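Local coordinates for protein nigritoxine (Vibrio nigripulchritudo, PDB 5M41) that acts as a bacterial toxin against crustaceans and insects and adopts a new fold, at residues F670-V674 against M722-M726; G220-S224 against L260-N266; Q496-E501 against D551-H556; V568-I574 against H585-Q591; A280-W286 against I438-K444. One frame throughout, in Å; residues are numbered along the deposited sequence.

How the interactions relate
The five contacts follow an elongated chain, with interaction 2 and interaction 4 about 76 Å apart between centres, on opposite sides of the chain's centre. Interaction 5 is the most central. Helices 253-264 and 277-283, successive in the chain, lead from interaction 2 to it. Helix 444-457, starting from the loop of interaction 5, supplies Arg454 to Glu501 of interaction 3. Arg553 and His556 of interaction 3 bond Asn577, between the two strands of interaction 4; nearest atoms of those two contacts are about 10 Å apart. Interactions 1 and 4, whose nearest atoms are about 13 Å apart, both pack on helix 688-704. None includes the magnesium ligands Val189, Glu192 and Asp195.

Interaction 1 of 5, residues F670-V674 against M722-M726; sequences FITVV and MTQLM
Phe670, whose O takes the helical bond from Val674 N at 2.9 Å, sends its ring between Met722 and Met726, and both methionines make Met-aromatic contacts with it. No hydrogen bond crosses here; this is nearly parallel helix-helix packing, with the axes of segments 670-674 and 722-726 at 8° and 13.2 Å apart. Long side chains span that distance. Phe670 holds CG opposite its own N (chi1 -180°), which carries the ring out toward the methionines. Both sulfurs come at a slant, neither over the face nor in the plane: Met722 SD lies 4.6 Å from the Phe670 ring centroid and Met726 SD 4.7 Å. Both approach the CD1-CE1 edge, from opposite sides of the ring plane, with Met722 CE 3.5 Å from Phe670 CD1. In its own helix, Val674 CG2 lies over the face on the Met726 SD side. Phe670 also packs on Met698 of helix 688-704, Met722 on Ile649 and Phe651 of strand 649-652, and Met726 on Leu742 of helix 739-751, making a buried junction of apolar side chains. Met726 bends at both chi2 and chi3, and its CE ends 3.8 Å from Val673 CG1.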
# COMPACT_ATOMS: atom_id res chain seq x y z
N PHE A 670 18.93 -7.96 -28.73
CA PHE A 670 17.50 -8.18 -28.50
C PHE A 670 17.13 -7.90 -27.06
O PHE A 670 16.21 -7.12 -26.77
CB PHE A 670 17.10 -9.63 -28.89
CG PHE A 670 15.64 -9.93 -28.69
CD1 PHE A 670 14.69 -9.44 -29.58
CD2 PHE A 670 15.22 -10.72 -27.62
CE1 PHE A 670 13.35 -9.72 -29.41
CE2 PHE A 670 13.87 -11.00 -27.44
CZ PHE A 670 12.93 -10.50 -28.34
N ILE A 671 17.91 -8.48 -26.16
CA ILE A 671 17.66 -8.35 -24.73
C ILE A 671 17.79 -6.90 -24.28
O ILE A 671 16.94 -6.38 -23.54
CB ILE A 671 18.58 -9.30 -23.92
CG1 ILE A 671 18.11 -10.76 -24.10
CG2 ILE A 671 18.63 -8.91 -22.44
CD1 ILE A 671 18.97 -11.79 -23.37
N THR A 672 18.84 -6.22 -24.75
CA THR A 672 19.06 -4.80 -24.39
C THR A 672 17.83 -3.95 -24.73
O THR A 672 17.36 -3.19 -23.92
CB THR A 672 20.31 -4.24 -25.09
OG1 THR A 672 21.45 -5.01 -24.69
CG2 THR A 672 20.53 -2.75 -24.72
N VAL A 673 17.28 -4.12 -25.93
CA VAL A 673 16.10 -3.34 -26.31
C VAL A 673 14.88 -3.76 -25.48
O VAL A 673 14.17 -2.91 -24.92
CB VAL A 673 15.87 -3.37 -27.84
CG1 VAL A 673 14.52 -2.78 -28.21
CG2 VAL A 673 16.96 -2.56 -28.54
N VAL A 674 14.68 -5.07 -25.32
CA VAL A 674 13.50 -5.57 -24.61
C VAL A 674 13.47 -5.04 -23.17
O VAL A 674 12.43 -4.58 -22.69
CB VAL A 674 13.47 -7.12 -24.61
CG1 VAL A 674 12.53 -7.65 -23.54
CG2 VAL A 674 13.05 -7.62 -25.99
N MET A 722 12.01 -11.54 -37.05
CA MET A 722 12.51 -10.62 -36.01
C MET A 722 12.13 -9.15 -36.28
O MET A 722 11.61 -8.47 -35.38
CB MET A 722 14.03 -10.77 -35.83
CG MET A 722 14.62 -9.84 -34.76
SD MET A 722 13.85 -10.02 -33.12
CE MET A 722 14.84 -11.37 -32.49
N THR A 723 12.34 -8.66 -37.50
CA THR A 723 12.01 -7.26 -37.83
C THR A 723 10.51 -7.02 -37.76
O THR A 723 10.06 -5.93 -37.34
CB THR A 723 12.51 -6.84 -39.24
OG1 THR A 723 11.94 -7.70 -40.22
CG2 THR A 723 14.05 -6.88 -39.35
N GLN A 724 9.72 -8.02 -38.17
CA GLN A 724 8.25 -7.92 -38.09
C GLN A 724 7.82 -7.81 -36.62
O GLN A 724 7.07 -6.92 -36.23
CB GLN A 724 7.56 -9.12 -38.76
CG GLN A 724 6.04 -8.97 -38.86
CD GLN A 724 5.31 -10.28 -39.16
OE1 GLN A 724 5.93 -11.32 -39.41
NE2 GLN A 724 3.97 -10.24 -39.10
N LEU A 725 8.34 -8.73 -35.81
CA LEU A 725 8.05 -8.77 -34.37
C LEU A 725 8.36 -7.46 -33.67
O LEU A 725 7.51 -6.89 -32.98
CB LEU A 725 8.84 -9.90 -33.69
CG LEU A 725 8.77 -9.97 -32.16
CD1 LEU A 725 7.36 -10.31 -31.69
CD2 LEU A 725 9.73 -11.04 -31.68
N MET A 726 9.60 -6.99 -33.83
CA MET A 726 10.05 -5.76 -33.17
C MET A 726 9.32 -4.53 -33.70
O MET A 726 8.98 -3.64 -32.93
CB MET A 726 11.56 -5.58 -33.28
CG MET A 726 12.38 -6.66 -32.60
SD MET A 726 12.01 -6.80 -30.83
CE MET A 726 13.37 -5.90 -30.12

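Interaction 2 of 5, residues G220-S224 against L260-N266; sequences GVSAS and LLVASTN
Ser264, at the end of helix 253-264, packs close beside the short strand 221-223 and Ser224, which follows it. Its CB lies 3.5 Å from Ser222 O and has Val221 CG1 nearby at 4.3 Å. The next atom, OG, turns back from the strand. With chi1 at 76° it stands between the backbone N and the carbonyl carbon, and from there it donates to Leu261 O at 2.7 Å, one turn earlier in the same helix. The hydroxyl is thus spent inside the helix, and it is the backbone carbonyl of Ser264 that bonds across. Ser264 O accepts from Ser224 N at 2.8 Å, with an N-H...O angle of 148° and the donor in the carbonyl plane. Ser224 OG adds a weak bond of 3.4 Å to the same Ser264 O, and Ala223 CA makes a CA-H...O contact with it. Deeper in, Leu260 CD2 nestles against the fork of Val221, 4.0 Å from CG1. Leu230 of strand 229-230, bonded through its backbone to Val221, touches both Leu260 and Ser264, while Phe43 of helix 34-54 packs on Val221. A carbonyl near a helix C-terminus would be expected to carry extra negative polarity, so the Ser224 amide is an apt partner: one main-chain bond ties the residue after the strand to the helix end, next to the Val221-Leu260 apolar contact.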
# COMPACT_ATOMS: atom_id res chain seq x y z
N GLY A 220 -20.20 26.04 4.45
CA GLY A 220 -18.77 25.77 4.57
C GLY A 220 -17.98 26.88 5.25
O GLY A 220 -18.37 28.06 5.27
N VAL A 221 -16.85 26.48 5.80
CA VAL A 221 -15.96 27.39 6.48
C VAL A 221 -15.18 28.21 5.46
O VAL A 221 -14.88 27.72 4.35
CB VAL A 221 -15.01 26.55 7.37
CG1 VAL A 221 -13.91 27.42 8.01
CG2 VAL A 221 -15.85 25.85 8.42
N SER A 222 -14.86 29.44 5.81
CA SER A 222 -14.08 30.31 4.93
C SER A 222 -12.63 29.88 4.82
O SER A 222 -12.05 29.41 5.79
CB SER A 222 -14.15 31.76 5.45
OG SER A 222 -15.47 32.26 5.25
N ALA A 223 -12.03 30.02 3.64
CA ALA A 223 -10.58 29.81 3.54
C ALA A 223 -9.91 31.13 3.15
O ALA A 223 -10.18 31.68 2.06
CB ALA A 223 -10.22 28.69 2.55
N SER A 224 -9.09 31.63 4.07
CA SER A 224 -8.33 32.87 3.88
C SER A 224 -9.21 33.99 3.29
O SER A 224 -8.96 34.50 2.20
CB SER A 224 -7.10 32.59 3.01
OG SER A 224 -6.26 31.64 3.67
N LEU A 260 -8.79 20.86 8.67
CA LEU A 260 -9.63 21.92 8.11
C LEU A 260 -9.19 23.31 8.59
O LEU A 260 -9.14 24.26 7.81
CB LEU A 260 -11.11 21.67 8.44
CG LEU A 260 -12.04 22.77 7.88
CD1 LEU A 260 -13.35 22.22 7.39
CD2 LEU A 260 -12.29 23.87 8.92
N LEU A 261 -8.91 23.41 9.89
CA LEU A 261 -8.46 24.69 10.47
C LEU A 261 -7.13 25.15 9.85
O LEU A 261 -6.92 26.34 9.64
CB LEU A 261 -8.31 24.61 11.99
CG LEU A 261 -9.61 24.47 12.80
CD1 LEU A 261 -9.29 24.20 14.26
CD2 LEU A 261 -10.44 25.75 12.69
N VAL A 262 -6.23 24.20 9.59
CA VAL A 262 -4.99 24.54 8.87
C VAL A 262 -5.33 25.00 7.45
O VAL A 262 -4.81 26.02 6.99
CB VAL A 262 -3.99 23.36 8.87
CG1 VAL A 262 -2.77 23.68 8.00
CG2 VAL A 262 -3.53 23.04 10.31
N ALA A 263 -6.19 24.26 6.74
CA ALA A 263 -6.57 24.69 5.37
C ALA A 263 -7.26 26.04 5.37
O ALA A 263 -7.13 26.77 4.40
CB ALA A 263 -7.45 23.65 4.66
N SER A 264 -7.96 26.38 6.45
CA SER A 264 -8.67 27.66 6.47
C SER A 264 -7.71 28.84 6.45
O SER A 264 -8.04 29.89 5.93
CB SER A 264 -9.61 27.79 7.68
OG SER A 264 -8.85 28.05 8.85
N THR A 265 -6.51 28.67 7.00
CA THR A 265 -5.55 29.76 7.07
C THR A 265 -4.37 29.58 6.10
O THR A 265 -3.40 30.32 6.17
CB THR A 265 -5.07 30.02 8.52
OG1 THR A 265 -4.49 28.83 9.05
CG2 THR A 265 -6.24 30.44 9.43
N ASN A 266 -4.48 28.59 5.21
CA ASN A 266 -3.59 28.40 4.03
C ASN A 266 -3.11 26.97 3.79
O ASN A 266 -2.45 26.40 4.65
CB ASN A 266 -2.39 29.35 4.02
CG ASN A 266 -2.55 30.49 3.03
OD1 ASN A 266 -3.10 30.31 1.95
ND2 ASN A 266 -2.04 31.66 3.39

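Interaction 3 of 5, residues Q496-E501 against D551-H556; sequences QVYINE and DFRLQH
Gln496 lays CG over one face of the His556 ring, a CH-pi contact 3.4 Å from the centroid, while its CB meets the rim of Phe552. Val497 follows with its carbonyl: His556 NE2 donates to Val497 O at 2.9 Å, coming from above the carbonyl plane. The Tyr498 ring takes Phe552 CB over one face, and the edge of Phe552 points to it in an offset edge-to-face pair with planes at 86°. At its tip, Tyr498 OH donates to Asp551 OD2 at 2.5 Å, on the anti lone pair. Ile499 N gives to Gln555 OE1 at 3.0 Å, and Gln555 NE2 gives to Ile499 O at 2.8 Å. Glu501 OE1 comes 4.2 Å from Asp551 OD1, like charges, but its salt bridge with Arg454 probably offsets the repulsion. Extended at chi2 (-178°), Gln555 brings its amide to an edge strand and pairs much as a neighbouring beta strand would, in helix-on-sheet packing of helix 546-555 on four antiparallel strands.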
# COMPACT_ATOMS: atom_id res chain seq x y z
N GLN A 496 10.98 -32.48 -8.34
CA GLN A 496 11.24 -31.30 -7.56
C GLN A 496 10.30 -31.15 -6.37
O GLN A 496 9.09 -31.37 -6.47
CB GLN A 496 11.14 -30.09 -8.49
CG GLN A 496 12.11 -28.99 -8.16
CD GLN A 496 13.55 -29.36 -8.43
OE1 GLN A 496 13.88 -29.96 -9.44
NE2 GLN A 496 14.42 -28.96 -7.53
N VAL A 497 10.86 -30.76 -5.22
CA VAL A 497 10.04 -30.61 -4.03
C VAL A 497 9.40 -29.22 -4.00
O VAL A 497 10.07 -28.21 -3.77
CB VAL A 497 10.82 -30.88 -2.71
CG1 VAL A 497 9.92 -30.60 -1.52
CG2 VAL A 497 11.32 -32.31 -2.64
N TYR A 498 8.11 -29.18 -4.26
CA TYR A 498 7.35 -27.96 -4.19
C TYR A 498 6.86 -27.74 -2.76
O TYR A 498 6.16 -28.59 -2.20
CB TYR A 498 6.18 -27.99 -5.19
CG TYR A 498 5.23 -26.83 -5.02
CD1 TYR A 498 5.70 -25.51 -4.99
CD2 TYR A 498 3.88 -27.05 -4.87
CE1 TYR A 498 4.83 -24.45 -4.83
CE2 TYR A 498 3.00 -25.99 -4.69
CZ TYR A 498 3.48 -24.70 -4.67
OH TYR A 498 2.60 -23.66 -4.50
N ILE A 499 7.25 -26.61 -2.18
CA ILE A 499 6.78 -26.23 -0.85
C ILE A 499 5.61 -25.26 -0.98
O ILE A 499 5.78 -24.09 -1.33
CB ILE A 499 7.89 -25.63 0.03
CG1 ILE A 499 9.07 -26.60 0.12
CG2 ILE A 499 7.34 -25.32 1.43
CD1 ILE A 499 10.39 -25.94 0.47
N ASN A 500 4.42 -25.78 -0.71
CA ASN A 500 3.19 -25.01 -0.78
C ASN A 500 3.07 -24.24 0.52
O ASN A 500 2.77 -24.82 1.56
CB ASN A 500 2.00 -25.96 -0.96
CG ASN A 500 0.72 -25.25 -1.32
OD1 ASN A 500 0.39 -24.21 -0.74
ND2 ASN A 500 -0.02 -25.82 -2.27
N GLU A 501 3.35 -22.95 0.45
CA GLU A 501 3.40 -22.12 1.64
C GLU A 501 2.04 -21.98 2.33
O GLU A 501 1.97 -21.78 3.55
CB GLU A 501 4.00 -20.74 1.32
CG GLU A 501 5.51 -20.73 1.11
CD GLU A 501 5.96 -19.52 0.28
OE1 GLU A 501 5.52 -19.41 -0.88
OE2 GLU A 501 6.74 -18.68 0.78
N ASP A 551 2.99 -20.51 -8.91
CA ASP A 551 3.84 -20.39 -7.74
C ASP A 551 4.99 -21.43 -7.80
O ASP A 551 6.15 -21.12 -7.52
CB ASP A 551 2.98 -20.52 -6.48
CG ASP A 551 3.79 -20.47 -5.20
OD1 ASP A 551 4.45 -19.44 -4.93
OD2 ASP A 551 3.77 -21.45 -4.44
N PHE A 552 4.66 -22.67 -8.18
CA PHE A 552 5.71 -23.67 -8.34
C PHE A 552 6.77 -23.21 -9.35
O PHE A 552 7.97 -23.34 -9.10
CB PHE A 552 5.16 -25.02 -8.77
CG PHE A 552 6.22 -25.98 -9.25
CD1 PHE A 552 6.97 -26.71 -8.34
CD2 PHE A 552 6.47 -26.14 -10.60
CE1 PHE A 552 7.96 -27.58 -8.77
CE2 PHE A 552 7.46 -27.01 -11.05
CZ PHE A 552 8.20 -27.74 -10.12
N ARG A 553 6.30 -22.67 -10.46
CA ARG A 553 7.20 -22.26 -11.54
C ARG A 553 8.11 -21.12 -11.12
O ARG A 553 9.24 -21.05 -11.58
CB ARG A 553 6.42 -21.90 -12.80
CG ARG A 553 5.96 -23.11 -13.60
CD ARG A 553 5.21 -22.63 -14.83
NE ARG A 553 4.82 -23.71 -15.73
CZ ARG A 553 5.61 -24.29 -16.63
NH1 ARG A 553 6.90 -23.94 -16.75
NH2 ARG A 553 5.11 -25.24 -17.41
N LEU A 554 7.61 -20.23 -10.26
CA LEU A 554 8.43 -19.16 -9.67
C LEU A 554 9.43 -19.74 -8.66
O LEU A 554 10.61 -19.41 -8.69
CB LEU A 554 7.56 -18.10 -8.97
CG LEU A 554 6.83 -17.01 -9.78
CD1 LEU A 554 6.07 -16.10 -8.81
CD2 LEU A 554 7.79 -16.19 -10.63
N GLN A 555 8.94 -20.58 -7.76
CA GLN A 555 9.78 -21.19 -6.72
C GLN A 555 10.92 -22.00 -7.35
O GLN A 555 12.04 -21.97 -6.87
CB GLN A 555 8.91 -22.08 -5.83
CG GLN A 555 9.52 -22.47 -4.49
CD GLN A 555 8.60 -23.39 -3.71
OE1 GLN A 555 8.80 -24.61 -3.71
NE2 GLN A 555 7.58 -22.83 -3.09
N HIS A 556 10.64 -22.69 -8.45
CA HIS A 556 11.65 -23.46 -9.19
C HIS A 556 11.99 -22.89 -10.54
O HIS A 556 12.24 -23.62 -11.53
CB HIS A 556 11.23 -24.91 -9.25
CG HIS A 556 11.21 -25.55 -7.90
ND1 HIS A 556 12.31 -26.09 -7.35
CD2 HIS A 556 10.21 -25.63 -6.94
CE1 HIS A 556 12.02 -26.54 -6.10
NE2 HIS A 556 10.73 -26.26 -5.86

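Interaction 4 of 5, residues V568-I574 against H585-Q591; sequences VGKQGII and HSHTFEQ
Ile574 and His585 form the tight end of this pair of strands. Their backbones bond twice, Ile574 N to His585 O at 2.7 Å and His585 N to Ile574 O at 3.0 Å. A chi1 of 60° brings the His585 imidazole back against Ile574 CB, 3.7 Å from the ring centroid; His585 NE2 is hydrogen-bonded to Asn704. Two residues along, His587 N reaches Gly572 O at 3.2 Å, and the return bond from Gly572 N is weak. Phe589 uses the room left where glycine has no side chain, its CE2 3.6 Å from Gly572 CA, with His587 NE2 above the Phe589 ring. Past Phe589 N, which donates to Lys570 O at 3.1 Å, regular pairing stops. The fit of Val568 on Gln591 is doubtful in the model, and Gly569, Lys570 and Gln591 lie exposed. Strands 571-576 and 583-589 make a beta hairpin inside a six-stranded antiparallel sheet, with strands 560-562 and 594-601 on either side.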
# COMPACT_ATOMS: atom_id res chain seq x y z
N VAL A 568 18.89 -41.10 -30.11
CA VAL A 568 19.93 -40.69 -31.07
C VAL A 568 19.45 -39.80 -32.22
O VAL A 568 20.04 -38.74 -32.48
CB VAL A 568 20.78 -41.88 -31.59
CG1 VAL A 568 21.65 -41.46 -32.77
CG2 VAL A 568 21.66 -42.43 -30.47
N GLY A 569 18.39 -40.16 -32.93
CA GLY A 569 17.98 -39.23 -34.02
C GLY A 569 17.15 -38.02 -33.61
O GLY A 569 16.82 -37.20 -34.47
N LYS A 570 16.83 -37.90 -32.32
CA LYS A 570 15.68 -37.12 -31.82
C LYS A 570 16.01 -35.69 -31.32
O LYS A 570 17.14 -35.41 -30.91
CB LYS A 570 14.97 -37.88 -30.67
CG LYS A 570 14.78 -39.39 -30.85
CD LYS A 570 13.68 -39.74 -31.84
CE LYS A 570 13.62 -41.24 -32.15
NZ LYS A 570 13.56 -41.48 -33.63
N GLN A 571 14.98 -34.82 -31.29
CA GLN A 571 15.14 -33.43 -30.82
C GLN A 571 14.77 -33.24 -29.35
O GLN A 571 13.59 -33.32 -28.96
CB GLN A 571 14.40 -32.40 -31.71
CG GLN A 571 14.52 -30.95 -31.19
CD GLN A 571 13.89 -29.87 -32.09
OE1 GLN A 571 12.66 -29.77 -32.20
NE2 GLN A 571 14.74 -29.03 -32.71
N GLY A 572 15.79 -33.01 -28.53
CA GLY A 572 15.58 -32.57 -27.15
C GLY A 572 15.19 -31.09 -27.19
O GLY A 572 15.77 -30.32 -27.98
N ILE A 573 14.19 -30.71 -26.39
CA ILE A 573 13.70 -29.33 -26.30
C ILE A 573 13.76 -28.95 -24.82
O ILE A 573 12.96 -29.45 -24.01
CB ILE A 573 12.26 -29.17 -26.84
CG1 ILE A 573 12.18 -29.57 -28.33
CG2 ILE A 573 11.77 -27.73 -26.66
CD1 ILE A 573 10.76 -29.66 -28.89
N ILE A 574 14.73 -28.09 -24.47
CA ILE A 574 15.08 -27.88 -23.06
C ILE A 574 14.57 -26.50 -22.62
O ILE A 574 14.99 -25.45 -23.18
CB ILE A 574 16.61 -27.99 -22.81
CG1 ILE A 574 17.25 -29.16 -23.61
CG2 ILE A 574 16.93 -28.08 -21.32
CD1 ILE A 574 16.85 -30.55 -23.15
N HIS A 585 15.94 -23.80 -25.47
CA HIS A 585 16.96 -24.26 -26.39
C HIS A 585 16.73 -25.69 -26.80
O HIS A 585 16.01 -26.42 -26.13
CB HIS A 585 18.38 -24.04 -25.88
CG HIS A 585 18.70 -24.75 -24.58
ND1 HIS A 585 19.31 -25.95 -24.54
CD2 HIS A 585 18.52 -24.34 -23.25
CE1 HIS A 585 19.51 -26.30 -23.25
NE2 HIS A 585 19.01 -25.32 -22.46
N SER A 586 17.32 -26.10 -27.92
CA SER A 586 17.08 -27.44 -28.43
C SER A 586 18.21 -27.89 -29.33
O SER A 586 19.05 -27.09 -29.76
CB SER A 586 15.74 -27.49 -29.18
OG SER A 586 15.82 -26.75 -30.38
N HIS A 587 18.22 -29.19 -29.61
CA HIS A 587 19.31 -29.84 -30.32
C HIS A 587 18.86 -31.22 -30.68
O HIS A 587 17.88 -31.73 -30.15
CB HIS A 587 20.54 -29.91 -29.42
CG HIS A 587 20.31 -30.69 -28.15
ND1 HIS A 587 20.20 -30.09 -26.96
CD2 HIS A 587 20.14 -32.06 -27.93
CE1 HIS A 587 19.97 -31.01 -26.01
NE2 HIS A 587 19.93 -32.23 -26.61
N THR A 588 19.61 -31.85 -31.57
CA THR A 588 19.41 -33.27 -31.86
C THR A 588 20.54 -34.03 -31.18
O THR A 588 21.71 -33.69 -31.35
CB THR A 588 19.41 -33.57 -33.37
OG1 THR A 588 20.75 -33.54 -33.85
CG2 THR A 588 18.60 -32.58 -34.15
N PHE A 589 20.17 -35.03 -30.38
CA PHE A 589 21.13 -35.96 -29.78
C PHE A 589 21.85 -36.73 -30.89
O PHE A 589 21.21 -37.18 -31.84
CB PHE A 589 20.41 -36.97 -28.88
CG PHE A 589 19.71 -36.35 -27.71
CD1 PHE A 589 20.41 -36.08 -26.53
CD2 PHE A 589 18.36 -36.04 -27.77
CE1 PHE A 589 19.77 -35.52 -25.43
CE2 PHE A 589 17.71 -35.47 -26.68
CZ PHE A 589 18.42 -35.21 -25.51
N GLU A 590 23.17 -36.83 -30.79
CA GLU A 590 23.89 -37.67 -31.75
C GLU A 590 24.32 -38.93 -31.03
O GLU A 590 24.05 -39.05 -29.83
CB GLU A 590 25.06 -36.93 -32.38
CG GLU A 590 24.64 -35.70 -33.20
CD GLU A 590 23.92 -36.04 -34.51
OE1 GLU A 590 23.65 -37.22 -34.79
OE2 GLU A 590 23.63 -35.11 -35.28
N GLN A 591 24.95 -39.87 -31.75
CA GLN A 591 25.43 -41.10 -31.13
C GLN A 591 26.35 -40.70 -29.97
O GLN A 591 26.27 -41.26 -28.88
CB GLN A 591 26.15 -42.01 -32.16
CG GLN A 591 25.93 -43.50 -31.95
CD GLN A 591 24.81 -44.10 -32.80
OE1 GLN A 591 24.91 -44.19 -34.04
NE2 GLN A 591 23.75 -44.57 -32.13

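Interaction 5 of 5, residues A280-W286 against I438-K444; sequences AENIGAW and IPTAQTK
Trp286 makes the single hydrogen bond across this contact, from NE1 to Pro439 O at 3.0 Å. The N-H...O angle is 152° and the oxygen lies in the plane of the indole, so the ring meets the loop with its pyrrole edge. Apolar contacts flank it and continue along the loop. Ala441 CB comes at a slant to Trp286 CD1 at 3.5 Å, while Ile438 CG2 lies 3.7 Å from Trp286 CZ2 and also 3.7 Å from Ala285 CB. Ile438 holds CG2 opposite its own N, where that one methyl can serve both neighbours. Pro439 offers its ring to the helix: Pro439 CB meets Ala280 CB at 4.1 Å, and Pro439 CG meets Ile283 CG2. A third group is polar but not bonded across. Glu281 OE2 stops 3.6 Å from Thr443 CB, while Glu281 OE1 hydrogen-bonds Ser445 OG and Thr443 OG1 caps Phe446 N at the start of helix 444-457. Within the loop, Gln442 N donates to Thr440 OG1 at 3.0 Å, an ST turn, and Asp368 OD2 bonds both Thr440 OG1 and Ala441 N. The loop after strand 435-437 is thus pressed against the end of helix 277-283 and strand 286-288, where Trp286 also touches Ser330 of strand 328-336 and Ser346 and Val348 of strand 340-348.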
# COMPACT_ATOMS: atom_id res chain seq x y z
N ALA A 280 11.50 8.62 -1.13
CA ALA A 280 11.00 7.74 -0.06
C ALA A 280 12.15 7.13 0.76
O ALA A 280 12.24 7.37 1.98
CB ALA A 280 10.09 6.65 -0.63
N GLU A 281 13.03 6.37 0.10
CA GLU A 281 14.13 5.70 0.79
C GLU A 281 15.10 6.73 1.41
O GLU A 281 15.78 6.42 2.39
CB GLU A 281 14.83 4.66 -0.13
CG GLU A 281 13.91 3.59 -0.74
CD GLU A 281 14.19 2.14 -0.28
OE1 GLU A 281 14.56 1.93 0.90
OE2 GLU A 281 14.01 1.19 -1.10
N ASN A 282 15.13 7.95 0.87
CA ASN A 282 15.81 9.07 1.54
C ASN A 282 15.09 9.58 2.78
O ASN A 282 15.73 9.96 3.77
CB ASN A 282 16.05 10.24 0.58
CG ASN A 282 17.49 10.33 0.08
OD1 ASN A 282 18.19 9.32 -0.02
ND2 ASN A 282 17.93 11.54 -0.23
N ILE A 283 13.75 9.62 2.72
CA ILE A 283 12.94 10.01 3.86
C ILE A 283 13.12 8.97 4.98
O ILE A 283 13.25 9.33 6.15
CB ILE A 283 11.43 10.21 3.49
CG1 ILE A 283 11.24 11.29 2.41
CG2 ILE A 283 10.60 10.53 4.73
CD1 ILE A 283 11.82 12.66 2.74
N GLY A 284 13.14 7.68 4.60
CA GLY A 284 13.29 6.59 5.57
C GLY A 284 12.25 6.67 6.69
O GLY A 284 12.59 6.74 7.89
N ALA A 285 10.98 6.69 6.30
CA ALA A 285 9.90 6.92 7.27
C ALA A 285 9.67 5.73 8.23
O ALA A 285 9.31 5.94 9.41
CB ALA A 285 8.61 7.31 6.55
N TRP A 286 9.91 4.52 7.73
CA TRP A 286 9.48 3.29 8.41
C TRP A 286 10.60 2.34 8.76
O TRP A 286 11.53 2.15 7.98
CB TRP A 286 8.44 2.59 7.55
CG TRP A 286 7.23 3.47 7.33
CD1 TRP A 286 6.83 4.11 6.16
CD2 TRP A 286 6.25 3.91 8.34
NE1 TRP A 286 5.69 4.83 6.35
CE2 TRP A 286 5.29 4.76 7.64
CE3 TRP A 286 6.06 3.65 9.70
CZ2 TRP A 286 4.20 5.34 8.30
CZ3 TRP A 286 4.96 4.23 10.35
CH2 TRP A 286 4.06 5.05 9.67
N ILE A 438 3.04 11.04 4.66
CA ILE A 438 4.05 10.01 4.90
C ILE A 438 4.14 9.08 3.68
O ILE A 438 3.13 8.59 3.20
CB ILE A 438 3.82 9.20 6.20
CG1 ILE A 438 3.39 10.14 7.35
CG2 ILE A 438 5.12 8.45 6.56
CD1 ILE A 438 3.31 9.48 8.73
N PRO A 439 5.37 8.85 3.17
CA PRO A 439 5.57 7.89 2.09
C PRO A 439 5.13 6.48 2.50
O PRO A 439 5.09 6.15 3.69
CB PRO A 439 7.09 7.91 1.86
CG PRO A 439 7.54 9.23 2.39
CD PRO A 439 6.61 9.54 3.54
N THR A 440 4.81 5.66 1.52
CA THR A 440 4.47 4.28 1.78
C THR A 440 5.68 3.51 2.31
O THR A 440 6.82 3.84 2.02
CB THR A 440 3.90 3.57 0.53
OG1 THR A 440 3.54 2.23 0.89
CG2 THR A 440 4.93 3.57 -0.62
N ALA A 441 5.41 2.52 3.16
CA ALA A 441 6.46 1.63 3.59
C ALA A 441 6.78 0.61 2.51
O ALA A 441 7.83 -0.02 2.57
CB ALA A 441 6.04 0.92 4.86
N GLN A 442 5.89 0.43 1.52
CA GLN A 442 6.06 -0.61 0.47
C GLN A 442 7.08 -0.17 -0.59
O GLN A 442 6.74 0.11 -1.74
CB GLN A 442 4.71 -0.98 -0.14
CG GLN A 442 3.78 -1.52 0.95
CD GLN A 442 2.41 -1.95 0.46
OE1 GLN A 442 2.24 -2.39 -0.69
NE2 GLN A 442 1.43 -1.86 1.35
N THR A 443 8.33 -0.06 -0.16
CA THR A 443 9.40 0.35 -1.03
C THR A 443 10.02 -0.86 -1.75
O THR A 443 9.65 -2.04 -1.51
CB THR A 443 10.52 1.02 -0.22
OG1 THR A 443 10.98 0.08 0.76
CG2 THR A 443 10.04 2.32 0.49
N LYS A 444 10.98 -0.56 -2.62
CA LYS A 444 11.82 -1.56 -3.27
C LYS A 444 12.44 -2.50 -2.24
O LYS A 444 12.30 -3.71 -2.34
CB LYS A 444 12.91 -0.85 -4.07
CG LYS A 444 13.68 -1.74 -5.04
CD LYS A 444 15.01 -1.08 -5.42
CE LYS A 444 15.44 -1.42 -6.84
NZ LYS A 444 15.34 -2.87 -7.13